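Local coordinates for uncharacterized protein CPE2226 (Clostridium perfringens, PDB 3O6U) that is of unknown function but may bind the flavin cofactor FMN, at residues L2-Y7 against I25-G30; Y19-S24 against Y37-G42; Y7-A12 against E103-N108. All coordinates share one frame; numbering follows the deposited sequence.

Interaction 1: L2-Y7 against I25-G30; sequences LKDGDY and IKVSDG
V27 is the residue around which L2-Y7 and I25-G30 pack most tightly. Its two methyls divide the work: CG1, anti to the backbone N (chi1 -179°), meets L2 CB at 3.6 Å, while CG2 reaches the ring of Y7, where CE2 is 3.9 Å away. I25 extends this apolar face by setting its CG1 against Y7 CB. The backbones between them form an antiparallel ladder in which G5 and V27, then Y7 and I25, are hydrogen-bonded pairs; V27 N gives a bond of 2.9 Å to G5 O. G5 takes a positive phi (141°), a conformation in which glycine is at ease.

The other face is polar and looser, with D6 exposed to solvent. Here D6 and K26 run side by side in a salt bridge, with K26 NZ 2.7 Å from D6 OD2 on its syn lone pair; bends at chi3 and chi4 fold the lysine back to reach it. Where the ladder ends, the carboxylate of D4 takes over, receiving D29 N on OD2 (2.7 Å) and G30 N on OD1 (2.8 Å), both along nearly straight bonds, and so pinning the turn after the strand by its amides.

Within the fold this is the open end of the hairpin 5-11/19-27: helix 92-111 covers the Y7 and I25 side through V105 and meets L2 through A109, and strand 32-41 continues the sheet beyond K26.

Interaction 2: Y19-S24 against Y37-G42; sequences YKAKLS and YNEFNG
F40 and K20 form a hydrogen-bonded antiparallel pair, and their side chains lie on the same face of the sheet. F40 holds CG between the backbone N and the carbonyl carbon (chi1 69°), a placement that folds the ring back across the neighbouring strand. One ring face thereby receives K20 CB in a CH-pi contact, 4.2 Å from the F40 ring centroid and 26° off its normal. K22 CB approaches the same ring obliquely, 3.7 Å from F40 CE2. Beyond CG the K20 chain is extended, bringing CD to 4.2 Å from G42 CA. The backbones of the pair are bonded both ways: K20 N gives to F40 O over 2.7 Å, and F40 N returns a bond to K20 O.

The two segments belong to the beta hairpin of strands 19-27 and 32-41, an antiparallel pair of the mixed sheet, and K22 with N38 repeats the doubly bonded pairing two residues along.

Y37 dominates the other face. Its ring runs alongside the neighbouring strand, with CE1 3.9 Å from A21 CB, and its CB meets L23 CD1 at 4.1 Å, the two side chains crossing at about a right angle. Y37 OH donates to E39 OE2 over 2.9 Å on the anti lone pair and also bonds Q97 of helix 92-111. The carboxylate of E39 is gripped further by Y69, S94 and a salt bridge to K48.

Interaction 3: Y7-A12 against E103-N108; sequences YTVETA and EKVLKN
V105 projects from helix 103-108 into the angle between Y7 and V9, two residues whose side chains point to the same side of strand 7-11. Its CG2 comes to 3.6 Å from Y7 CB, and the same methyl lies 3.7 Å from Y7 O, so the contact takes in backbone as well as side chain. Its CB faces V9 CG1 at 4.0 Å, the two valines meeting at a slant. One turn later N108 uses its main chain: the carbonyl O stands 3.5 Å from Y7 CE1, approaching the ring obliquely, while N108 CB packs near CD1. At the other end V9 CG2 touches only the aliphatic part of K104, at CG (4.1 Å); the two side chains cross roughly at right angles, and a bend at chi2 (63°) turns the rest of the lysine away from the strand.

Further out, neighbours hold these groups in place. Strand 5-11 is bonded to strand 19-27 through V9 with L23, and both L23 and I25 also touch V105. The amide of N108 is fixed by ND2 bonding to T117 OG1 on strand 117-119, which also lies against V9.

This is helix-on-sheet packing, the strand and helix segments running roughly antiparallel, at 148°, with their axes 8.0 Å apart at closest approach. Because the contacts across it are mostly of carbon against carbon, with the N108 carbonyl near the Y7 ring, the union depends on shape and burial, while the directional bonds lie within the helix, within the sheet and at N108 ND2.

The three contacts build one layer of sheet and the helix packed against it. Interactions 1 and 2 use successive parts of strand 19-27, which lies between 32-41 and 5-11 and pairs with both; their centres are 20 Å apart. Interaction 3 lies about 12 Å from the centre of each. It shares Y7 with interaction 1, and I25 CD1 comes within 3.8 Å of V105 CG1. Toward interaction 2 the link is largely polar: L23 N lies 2.9 Å from V9 O, and S24 OG and T8 OG1, 2.6 Å apart, probably share a hydrogen bond. These contacts form part of the scaffold of a putative FMN-binding domain; where FMN would sit is not established here.

Interaction 1: L2-Y7 against I25-G30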
loop_
_atom_site.group_PDB
_atom_site.type_symbol
_atom_site.label_atom_id
_atom_site.label_comp_id
_atom_site.label_asym_id
_atom_site.label_seq_id
_atom_site.Cartn_x
_atom_site.Cartn_y
_atom_site.Cartn_z
ATOM N N LEU A 2 10.395 -8.307 13.969
ATOM C CA LEU A 2 10.412 -7.027 13.289
ATOM C C LEU A 2 11.294 -5.996 14.013
ATOM O O LEU A 2 11.053 -5.659 15.174
ATOM C CB LEU A 2 8.972 -6.487 13.154
ATOM C CG LEU A 2 8.198 -6.766 11.840
ATOM C CD1 LEU A 2 8.530 -8.129 11.258
ATOM C CD2 LEU A 2 6.696 -6.628 12.088
ATOM N N LYS A 3 12.352 -5.547 13.345
ATOM C CA LYS A 3 13.195 -4.485 13.896
ATOM C C LYS A 3 12.386 -3.165 13.828
ATOM O O LYS A 3 11.746 -2.843 12.816
ATOM C CB LYS A 3 14.471 -4.298 13.064
ATOM C CG LYS A 3 15.266 -5.563 12.794
ATOM C CD LYS A 3 15.869 -6.133 14.060
ATOM C CE LYS A 3 16.610 -7.430 13.778
ATOM N NZ LYS A 3 17.909 -7.186 13.083
ATOM N N ASP A 4 12.414 -2.416 14.917
ATOM C CA ASP A 4 11.723 -1.140 14.981
ATOM C C ASP A 4 12.294 -0.158 13.956
ATOM O O ASP A 4 13.449 -0.261 13.538
ATOM C CB ASP A 4 11.865 -0.545 16.390
ATOM C CG ASP A 4 10.995 -1.247 17.414
ATOM O OD1 ASP A 4 10.448 -2.339 17.121
ATOM O OD2 ASP A 4 10.857 -0.698 18.523
ATOM N N GLY A 5 11.466 0.786 13.538
ATOM C CA GLY A 5 11.922 1.798 12.607
ATOM C C GLY A 5 10.855 2.122 11.597
ATOM O O GLY A 5 9.707 1.693 11.740
ATOM N N ASP A 6 11.234 2.894 10.589
ATOM C CA ASP A 6 10.319 3.233 9.508
ATOM C C ASP A 6 10.796 2.527 8.244
ATOM O O ASP A 6 11.981 2.531 7.943
ATOM C CB ASP A 6 10.269 4.749 9.262
ATOM C CG ASP A 6 9.634 5.511 10.419
ATOM O OD1 ASP A 6 10.325 6.296 11.096
ATOM O OD2 ASP A 6 8.430 5.325 10.666
ATOM N N TYR A 7 9.871 1.898 7.524
ATOM C CA TYR A 7 10.220 1.235 6.273
ATOM C C TYR A 7 9.235 1.661 5.194
ATOM O O TYR A 7 8.037 1.796 5.422
ATOM C CB TYR A 7 10.251 -0.293 6.436
ATOM C CG TYR A 7 11.045 -0.738 7.636
ATOM C CD1 TYR A 7 12.373 -1.118 7.532
ATOM C CD2 TYR A 7 10.461 -0.738 8.890
ATOM C CE1 TYR A 7 13.091 -1.497 8.659
ATOM C CE2 TYR A 7 11.159 -1.107 10.008
ATOM C CZ TYR A 7 12.473 -1.483 9.899
ATOM O OH TYR A 7 13.153 -1.835 11.042
ATOM N N ILE A 25 5.476 1.892 6.678
ATOM C CA ILE A 25 5.065 1.380 7.960
ATOM C C ILE A 25 5.996 1.874 9.060
ATOM O O ILE A 25 7.111 2.355 8.812
ATOM C CB ILE A 25 4.992 -0.195 8.026
ATOM C CG1 ILE A 25 6.350 -0.833 7.709
ATOM C CG2 ILE A 25 3.898 -0.700 7.092
ATOM C CD1 ILE A 25 6.423 -2.295 8.142
ATOM N N LYS A 26 5.482 1.833 10.277
ATOM C CA LYS A 26 6.305 2.163 11.421
ATOM C C LYS A 26 6.168 0.925 12.330
ATOM O O LYS A 26 5.079 0.377 12.528
ATOM C CB LYS A 26 5.853 3.461 12.117
ATOM C CG LYS A 26 6.714 3.876 13.316
ATOM C CD LYS A 26 6.214 5.179 13.978
ATOM C CE LYS A 26 6.430 6.405 13.098
ATOM N NZ LYS A 26 7.873 6.723 12.891
ATOM N N VAL A 27 7.307 0.459 12.821
ATOM C CA VAL A 27 7.343 -0.708 13.685
ATOM C C VAL A 27 7.883 -0.255 15.033
ATOM O O VAL A 27 8.960 0.335 15.118
ATOM C CB VAL A 27 8.271 -1.824 13.095
ATOM C CG1 VAL A 27 8.258 -3.038 14.016
ATOM C CG2 VAL A 27 7.833 -2.215 11.659
ATOM N N SER A 28 7.137 -0.531 16.090
ATOM C CA SER A 28 7.545 -0.119 17.428
ATOM C C SER A 28 7.338 -1.242 18.406
ATOM O O SER A 28 6.214 -1.690 18.599
ATOM C CB SER A 28 6.728 1.086 17.894
ATOM O OG SER A 28 7.063 1.429 19.230
ATOM N N ASP A 29 8.415 -1.671 19.050
ATOM C CA ASP A 29 8.348 -2.770 20.000
ATOM C C ASP A 29 7.921 -3.990 19.198
ATOM O O ASP A 29 7.043 -4.749 19.619
ATOM C CB ASP A 29 7.323 -2.496 21.106
ATOM C CG ASP A 29 7.681 -3.187 22.422
ATOM O OD1 ASP A 29 8.795 -2.939 22.944
ATOM O OD2 ASP A 29 6.848 -3.965 22.939
ATOM N N GLY A 30 8.546 -4.132 18.025
ATOM C CA GLY A 30 8.294 -5.245 17.124
ATOM C C GLY A 30 6.897 -5.298 16.544
ATOM O O GLY A 30 6.459 -6.340 16.053
#

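Interaction 2: Y19-S24 against Y37-G42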
loop_
_atom_site.group_PDB
_atom_site.type_symbol
_atom_site.label_atom_id
_atom_site.label_comp_id
_atom_site.label_asym_id
_atom_site.label_seq_id
_atom_site.Cartn_x
_atom_site.Cartn_y
_atom_site.Cartn_z
ATOM N N TYR A 19 0.050 5.330 -12.530
ATOM C CA TYR A 19 0.120 5.356 -11.077
ATOM C C TYR A 19 1.144 4.425 -10.482
ATOM O O TYR A 19 1.320 3.294 -10.938
ATOM C CB TYR A 19 -1.211 4.963 -10.451
ATOM C CG TYR A 19 -2.303 5.917 -10.760
ATOM C CD1 TYR A 19 -2.433 7.107 -10.050
ATOM C CD2 TYR A 19 -3.218 5.634 -11.772
ATOM C CE1 TYR A 19 -3.455 7.997 -10.343
ATOM C CE2 TYR A 19 -4.238 6.499 -12.075
ATOM C CZ TYR A 19 -4.359 7.681 -11.360
ATOM O OH TYR A 19 -5.399 8.532 -11.677
ATOM N N LYS A 20 1.842 4.929 -9.477
ATOM C CA LYS A 20 2.755 4.099 -8.713
ATOM C C LYS A 20 2.086 3.879 -7.357
ATOM O O LYS A 20 1.090 4.529 -7.022
ATOM C CB LYS A 20 4.080 4.793 -8.465
ATOM C CG LYS A 20 4.990 4.802 -9.654
ATOM C CD LYS A 20 6.242 5.576 -9.329
ATOM C CE LYS A 20 7.229 5.523 -10.482
ATOM N NZ LYS A 20 8.483 6.263 -10.144
ATOM N N ALA A 21 2.624 2.945 -6.583
ATOM C CA ALA A 21 2.103 2.741 -5.234
ATOM C C ALA A 21 3.228 2.658 -4.187
ATOM O O ALA A 21 4.300 2.067 -4.397
ATOM C CB ALA A 21 1.174 1.540 -5.169
ATOM N N LYS A 22 2.923 3.254 -3.045
ATOM C CA LYS A 22 3.839 3.397 -1.943
ATOM C C LYS A 22 3.248 2.854 -0.652
ATOM O O LYS A 22 2.086 3.114 -0.346
ATOM C CB LYS A 22 4.098 4.902 -1.773
ATOM C CG LYS A 22 5.454 5.260 -1.262
ATOM C CD LYS A 22 5.526 6.726 -0.925
ATOM C CE LYS A 22 6.724 6.999 -0.035
ATOM N NZ LYS A 22 7.355 8.312 -0.335
ATOM N N LEU A 23 4.035 2.077 0.078
ATOM C CA LEU A 23 3.603 1.605 1.377
ATOM C C LEU A 23 4.647 1.967 2.431
ATOM O O LEU A 23 5.829 1.627 2.287
ATOM C CB LEU A 23 3.397 0.088 1.394
ATOM C CG LEU A 23 3.128 -0.554 2.765
ATOM C CD1 LEU A 23 1.904 0.081 3.429
ATOM C CD2 LEU A 23 2.933 -2.062 2.585
ATOM N N SER A 24 4.218 2.694 3.462
ATOM C CA SER A 24 5.109 2.991 4.569
ATOM C C SER A 24 4.565 2.361 5.834
ATOM O O SER A 24 3.349 2.275 6.026
ATOM C CB SER A 24 5.256 4.492 4.833
ATOM O OG SER A 24 6.249 5.034 3.998
ATOM N N TYR A 37 -0.561 3.762 2.922
ATOM C CA TYR A 37 -0.527 3.264 1.553
ATOM C C TYR A 37 -1.209 4.201 0.564
ATOM O O TYR A 37 -2.363 4.566 0.741
ATOM C CB TYR A 37 -1.176 1.867 1.484
ATOM C CG TYR A 37 -1.376 1.330 0.084
ATOM C CD1 TYR A 37 -0.325 0.743 -0.616
ATOM C CD2 TYR A 37 -2.619 1.409 -0.541
ATOM C CE1 TYR A 37 -0.506 0.246 -1.909
ATOM C CE2 TYR A 37 -2.809 0.920 -1.832
ATOM C CZ TYR A 37 -1.751 0.336 -2.508
ATOM O OH TYR A 37 -1.930 -0.157 -3.780
ATOM N N ASN A 38 -0.484 4.567 -0.485
ATOM C CA ASN A 38 -1.017 5.439 -1.507
ATOM C C ASN A 38 -0.681 5.076 -2.937
ATOM O O ASN A 38 0.479 4.802 -3.260
ATOM C CB ASN A 38 -0.503 6.875 -1.326
ATOM C CG ASN A 38 -1.075 7.562 -0.123
ATOM O OD1 ASN A 38 -2.238 7.962 -0.117
ATOM N ND2 ASN A 38 -0.267 7.697 0.913
ATOM N N GLU A 39 -1.719 5.040 -3.774
ATOM C CA GLU A 39 -1.522 4.935 -5.216
ATOM C C GLU A 39 -1.433 6.436 -5.608
ATOM O O GLU A 39 -2.081 7.295 -5.013
ATOM C CB GLU A 39 -2.670 4.208 -5.882
ATOM C CG GLU A 39 -2.681 2.734 -5.430
ATOM C CD GLU A 39 -3.988 2.014 -5.716
ATOM O OE1 GLU A 39 -4.909 2.640 -6.285
ATOM O OE2 GLU A 39 -4.097 0.814 -5.370
ATOM N N PHE A 40 -0.609 6.751 -6.589
ATOM C CA PHE A 40 -0.369 8.157 -6.900
ATOM C C PHE A 40 0.310 8.325 -8.241
ATOM O O PHE A 40 0.940 7.412 -8.760
ATOM C CB PHE A 40 0.495 8.773 -5.776
ATOM C CG PHE A 40 1.914 8.252 -5.729
ATOM C CD1 PHE A 40 2.948 8.943 -6.368
ATOM C CD2 PHE A 40 2.221 7.073 -5.052
ATOM C CE1 PHE A 40 4.270 8.467 -6.333
ATOM C CE2 PHE A 40 3.534 6.594 -5.015
ATOM C CZ PHE A 40 4.557 7.294 -5.660
ATOM N N ASN A 41 0.193 9.517 -8.791
ATOM C CA ASN A 41 0.747 9.763 -10.103
ATOM C C ASN A 41 2.258 9.918 -10.025
ATOM O O ASN A 41 2.769 10.797 -9.328
ATOM C CB ASN A 41 0.052 10.993 -10.706
ATOM C CG ASN A 41 0.555 11.341 -12.081
ATOM O OD1 ASN A 41 1.584 12.002 -12.230
ATOM N ND2 ASN A 41 -0.161 10.891 -13.104
ATOM N N GLY A 42 2.957 9.028 -10.727
ATOM C CA GLY A 42 4.407 9.046 -10.746
ATOM C C GLY A 42 5.057 10.404 -10.948
ATOM O O GLY A 42 5.972 10.769 -10.220
#

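Interaction 3: Y7-A12 against E103-N108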
loop_
_atom_site.group_PDB
_atom_site.type_symbol
_atom_site.label_atom_id
_atom_site.label_comp_id
_atom_site.label_asym_id
_atom_site.label_seq_id
_atom_site.Cartn_x
_atom_site.Cartn_y
_atom_site.Cartn_z
ATOM N N TYR A 7 9.871 1.898 7.524
ATOM C CA TYR A 7 10.220 1.235 6.273
ATOM C C TYR A 7 9.235 1.661 5.194
ATOM O O TYR A 7 8.037 1.796 5.422
ATOM C CB TYR A 7 10.251 -0.293 6.436
ATOM C CG TYR A 7 11.045 -0.738 7.636
ATOM C CD1 TYR A 7 12.373 -1.118 7.532
ATOM C CD2 TYR A 7 10.461 -0.738 8.890
ATOM C CE1 TYR A 7 13.091 -1.497 8.659
ATOM C CE2 TYR A 7 11.159 -1.107 10.008
ATOM C CZ TYR A 7 12.473 -1.483 9.899
ATOM O OH TYR A 7 13.153 -1.835 11.042
ATOM N N THR A 8 9.788 1.899 4.017
ATOM C CA THR A 8 9.034 2.347 2.875
ATOM C C THR A 8 9.375 1.514 1.656
ATOM O O THR A 8 10.545 1.246 1.362
ATOM C CB THR A 8 9.371 3.825 2.551
ATOM O OG1 THR A 8 8.797 4.673 3.551
ATOM C CG2 THR A 8 8.842 4.234 1.152
ATOM N N VAL A 9 8.341 1.086 0.956
ATOM C CA VAL A 9 8.545 0.367 -0.276
ATOM C C VAL A 9 7.670 1.048 -1.333
ATOM O O VAL A 9 6.632 1.624 -1.017
ATOM C CB VAL A 9 8.206 -1.121 -0.106
ATOM C CG1 VAL A 9 6.722 -1.337 -0.085
ATOM C CG2 VAL A 9 8.844 -1.894 -1.176
ATOM N N GLU A 10 8.107 0.978 -2.584
ATOM C CA GLU A 10 7.420 1.610 -3.694
ATOM C C GLU A 10 7.556 0.799 -4.970
ATOM O O GLU A 10 8.579 0.155 -5.171
ATOM C CB GLU A 10 8.036 2.981 -3.922
ATOM C CG GLU A 10 7.563 3.659 -5.174
ATOM C CD GLU A 10 8.054 5.083 -5.251
ATOM O OE1 GLU A 10 7.934 5.789 -4.226
ATOM O OE2 GLU A 10 8.549 5.495 -6.326
ATOM N N THR A 11 6.529 0.820 -5.824
ATOM C CA THR A 11 6.582 0.114 -7.107
ATOM C C THR A 11 7.676 0.733 -7.979
ATOM O O THR A 11 7.800 1.949 -8.048
ATOM C CB THR A 11 5.234 0.177 -7.859
ATOM O OG1 THR A 11 4.781 1.533 -7.944
ATOM C CG2 THR A 11 4.186 -0.656 -7.144
ATOM N N ALA A 12 8.450 -0.108 -8.657
ATOM C CA ALA A 12 9.576 0.353 -9.472
ATOM C C ALA A 12 9.199 1.287 -10.604
ATOM O O ALA A 12 9.971 2.175 -10.978
ATOM C CB ALA A 12 10.335 -0.839 -10.018
ATOM N N GLU A 103 4.474 -7.724 1.751
ATOM C CA GLU A 103 5.429 -8.823 1.891
ATOM C C GLU A 103 6.850 -8.260 1.855
ATOM O O GLU A 103 7.665 -8.579 2.720
ATOM C CB GLU A 103 5.247 -9.873 0.771
ATOM C CG GLU A 103 3.834 -10.466 0.737
ATOM C CD GLU A 103 3.547 -11.349 -0.480
ATOM O OE1 GLU A 103 4.505 -11.853 -1.114
ATOM O OE2 GLU A 103 2.345 -11.550 -0.786
ATOM N N LYS A 104 7.143 -7.389 0.892
ATOM C CA LYS A 104 8.485 -6.853 0.803
ATOM C C LYS A 104 8.854 -5.892 1.925
ATOM O O LYS A 104 9.980 -5.944 2.414
ATOM C CB LYS A 104 8.719 -6.190 -0.555
ATOM C CG LYS A 104 10.174 -5.776 -0.741
ATOM C CD LYS A 104 11.087 -7.002 -0.731
ATOM C CE LYS A 104 12.535 -6.634 -1.055
ATOM N NZ LYS A 104 13.432 -7.836 -1.145
ATOM N N VAL A 105 7.926 -5.029 2.358
ATOM C CA VAL A 105 8.261 -4.093 3.446
ATOM C C VAL A 105 8.475 -4.838 4.771
ATOM O O VAL A 105 9.337 -4.456 5.568
ATOM C CB VAL A 105 7.198 -2.917 3.592
ATOM C CG1 VAL A 105 6.011 -3.284 4.497
ATOM C CG2 VAL A 105 7.914 -1.673 4.113
ATOM N N LEU A 106 7.705 -5.906 4.987
ATOM C CA LEU A 106 7.832 -6.732 6.188
ATOM C C LEU A 106 9.152 -7.516 6.202
ATOM O O LEU A 106 9.694 -7.777 7.275
ATOM C CB LEU A 106 6.632 -7.686 6.305
ATOM C CG LEU A 106 5.302 -7.001 6.696
ATOM C CD1 LEU A 106 4.123 -7.960 6.593
ATOM C CD2 LEU A 106 5.408 -6.463 8.095
ATOM N N LYS A 107 9.667 -7.900 5.032
ATOM C CA LYS A 107 10.945 -8.594 5.006
ATOM C C LYS A 107 12.015 -7.607 5.456
ATOM O O LYS A 107 12.929 -7.969 6.206
ATOM C CB LYS A 107 11.314 -9.088 3.602
ATOM C CG LYS A 107 10.663 -10.404 3.196
ATOM C CD LYS A 107 11.504 -11.122 2.139
ATOM C CE LYS A 107 11.868 -10.189 0.975
ATOM N NZ LYS A 107 13.225 -10.468 0.389
ATOM N N ASN A 108 11.902 -6.364 4.993
ATOM C CA ASN A 108 12.881 -5.336 5.332
ATOM C C ASN A 108 12.852 -5.013 6.813
ATOM O O ASN A 108 13.879 -4.704 7.410
ATOM C CB ASN A 108 12.642 -4.072 4.496
ATOM C CG ASN A 108 12.932 -4.286 3.017
ATOM O OD1 ASN A 108 13.476 -5.313 2.613
ATOM N ND2 ASN A 108 12.578 -3.306 2.207
#